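Local coordinates for protein probable glucarate dehydratase (Mycobacterium smegmatis str. MC2 155, PDB 3VDG) that probably dehydrates glucarate or a related sugar acid as a metal-dependent member of the enolase superfamily, at residues D206-S211 with L386-G391. Sequence-based numbering, arbitrary orientation. Where two conformers were deposited one is given.
Sequences DEYGFS and LNFCDG
Y208 and F388 meet in a T-shaped pair: the edge of the tyrosine ring is directed at the face of the phenylalanine, with centroids 5.5 Å apart and planes at 90°. The touching atom on the tyrosine is CD1, 3.8 Å from both CB and CG of F388, so the edge reaches the ring near its root; F388 CB lies close to the plane of the Y208 ring at its rim. F388 points its CB toward 206-211 and sets CG anti to its own carbonyl carbon (chi1 -74°), a torsion that places its ring within reach of both Y208 and F210. F210 starts away from 386-391, yet its ring returns far enough for CE1 to come 3.8 Å from F388 CD1, an oblique approach that completes a three-ring aromatic cluster. Within 206-211, CB of Y208 lies over one face of the F210 ring, near its rim.

Beside the rings the two backbones pass very close, with CA of F210 3.6 Å from CA of G391. The amide N of G391 gives a weak, bent hydrogen bond to O of Y208, at 2.8 Å and 127°. Both glycines have positive phi, and having no side chains they let the backbones lie this close, G209 O 3.3 Å from G391 CA. A water bridges the two backbones just beyond, accepting from S211 N and donating to G391 O.

Both segments belong to the enolase C-terminal domain-like region, a modified TIM barrel in this superfamily, where helix 194-208 links parallel strands 166-174 and 213-216. The contact ties the turn after that helix to the short, weakly bonded strand 388-389, which pairs with 392-394. W373 and P374 pack on Y208; L352 of helix 349-360 touches F388, and F169 of strand 166-174 lies against F210.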
loop_
_atom_site.group_PDB
_atom_site.type_symbol
_atom_site.label_atom_id
_atom_site.label_comp_id
_atom_site.label_asym_id
_atom_site.label_seq_id
_atom_site.Cartn_x
_atom_site.Cartn_y
_atom_site.Cartn_z
ATOM N N ASP A 206 29.800 21.651 -1.228
ATOM C CA ASP A 206 31.127 21.328 -0.671
ATOM C C ASP A 206 30.981 20.579 0.643
ATOM O O ASP A 206 31.736 19.666 0.924
ATOM C CB ASP A 206 31.945 22.597 -0.407
ATOM C CG ASP A 206 32.497 23.213 -1.683
ATOM O OD1 ASP A 206 32.402 22.559 -2.736
ATOM O OD2 ASP A 206 33.020 24.351 -1.635
ATOM N N GLU A 207 30.024 20.992 1.465
ATOM C CA GLU A 207 29.865 20.407 2.787
ATOM C C GLU A 207 29.121 19.048 2.737
ATOM O O GLU A 207 29.523 18.100 3.400
ATOM C CB GLU A 207 29.195 21.427 3.717
ATOM C CG GLU A 207 28.620 20.904 5.023
ATOM C CD GLU A 207 29.658 20.701 6.103
ATOM O OE1 GLU A 207 30.867 20.840 5.816
ATOM O OE2 GLU A 207 29.254 20.396 7.245
ATOM N N TYR A 208 28.082 18.935 1.914
ATOM C CA TYR A 208 27.212 17.748 1.936
ATOM C C TYR A 208 27.334 16.804 0.752
ATOM O O TYR A 208 27.021 15.624 0.866
ATOM C CB TYR A 208 25.746 18.171 2.122
ATOM C CG TYR A 208 25.505 18.748 3.498
ATOM C CD1 TYR A 208 25.206 17.924 4.568
ATOM C CD2 TYR A 208 25.607 20.108 3.732
ATOM C CE1 TYR A 208 25.006 18.432 5.838
ATOM C CE2 TYR A 208 25.405 20.627 5.011
ATOM C CZ TYR A 208 25.098 19.779 6.051
ATOM O OH TYR A 208 24.887 20.276 7.322
ATOM N N GLY A 209 27.767 17.311 -0.395
ATOM C CA GLY A 209 27.939 16.462 -1.572
ATOM C C GLY A 209 26.670 16.220 -2.373
ATOM O O GLY A 209 26.652 15.348 -3.240
ATOM N N PHE A 210 25.611 16.999 -2.109
ATOM C CA PHE A 210 24.333 16.812 -2.808
ATOM C C PHE A 210 24.534 16.785 -4.319
ATOM O O PHE A 210 25.285 17.583 -4.859
ATOM C CB PHE A 210 23.336 17.920 -2.441
ATOM C CG PHE A 210 23.008 17.993 -0.983
ATOM C CD1 PHE A 210 22.531 16.877 -0.301
ATOM C CD2 PHE A 210 23.118 19.202 -0.292
ATOM C CE1 PHE A 210 22.205 16.954 1.044
ATOM C CE2 PHE A 210 22.797 19.284 1.048
ATOM C CZ PHE A 210 22.337 18.161 1.724
ATOM N N SER A 211 23.829 15.885 -4.994
ATOM C CA SER A 211 23.940 15.654 -6.436
ATOM C C SER A 211 22.790 16.257 -7.233
ATOM O O SER A 211 22.758 16.118 -8.454
ATOM C CB SER A 211 23.908 14.149 -6.710
ATOM O OG SER A 211 22.605 13.639 -6.436
ATOM N N LEU A 386 23.436 9.257 11.217
ATOM C CA LEU A 386 22.861 9.852 10.002
ATOM C C LEU A 386 23.810 10.821 9.277
ATOM O O LEU A 386 23.449 11.959 8.978
ATOM C CB LEU A 386 21.557 10.576 10.344
ATOM C CG LEU A 386 20.433 9.658 10.870
ATOM C CD1 LEU A 386 19.233 10.455 11.332
ATOM C CD2 LEU A 386 20.017 8.599 9.858
ATOM N N ASN A 387 25.015 10.364 8.984
ATOM C CA ASN A 387 25.995 11.200 8.284
ATOM C C ASN A 387 25.697 11.349 6.809
ATOM O O ASN A 387 25.290 10.398 6.143
ATOM C CB ASN A 387 27.396 10.603 8.435
ATOM C CG ASN A 387 27.861 10.576 9.878
ATOM O OD1 ASN A 387 27.388 11.348 10.722
ATOM N ND2 ASN A 387 28.794 9.686 10.173
ATOM N N PHE A 388 25.917 12.546 6.280
ATOM C CA PHE A 388 25.809 12.730 4.845
ATOM C C PHE A 388 27.174 12.499 4.213
ATOM O O PHE A 388 28.181 13.014 4.689
ATOM C CB PHE A 388 25.346 14.140 4.524
ATOM C CG PHE A 388 23.896 14.370 4.797
ATOM C CD1 PHE A 388 22.975 14.363 3.753
ATOM C CD2 PHE A 388 23.441 14.540 6.097
ATOM C CE1 PHE A 388 21.620 14.569 4.007
ATOM C CE2 PHE A 388 22.092 14.742 6.354
ATOM C CZ PHE A 388 21.182 14.755 5.315
ATOM N N CYS A 389 27.211 11.726 3.143
ATOM C CA CYS A 389 28.459 11.515 2.433
ATOM C C CYS A 389 28.136 11.469 0.963
ATOM O O CYS A 389 27.294 10.674 0.515
ATOM C CB CYS A 389 29.152 10.216 2.873
ATOM S SG CYS A 389 30.672 9.883 1.929
ATOM N N ASP A 390 28.767 12.356 0.204
ATOM C CA ASP A 390 28.486 12.442 -1.213
ATOM C C ASP A 390 26.988 12.590 -1.473
ATOM O O ASP A 390 26.452 12.029 -2.437
ATOM C CB ASP A 390 29.016 11.206 -1.949
ATOM C CG ASP A 390 30.528 11.082 -1.866
ATOM O OD1 ASP A 390 31.193 12.100 -1.580
ATOM O OD2 ASP A 390 31.050 9.970 -2.080
ATOM N N GLY A 391 26.315 13.357 -0.624
ATOM C CA GLY A 391 24.929 13.755 -0.931
ATOM C C GLY A 391 23.896 12.720 -0.471
ATOM O O GLY A 391 22.716 12.893 -0.709
HETATM O O HOH W 1 22.290 13.744 -3.864
#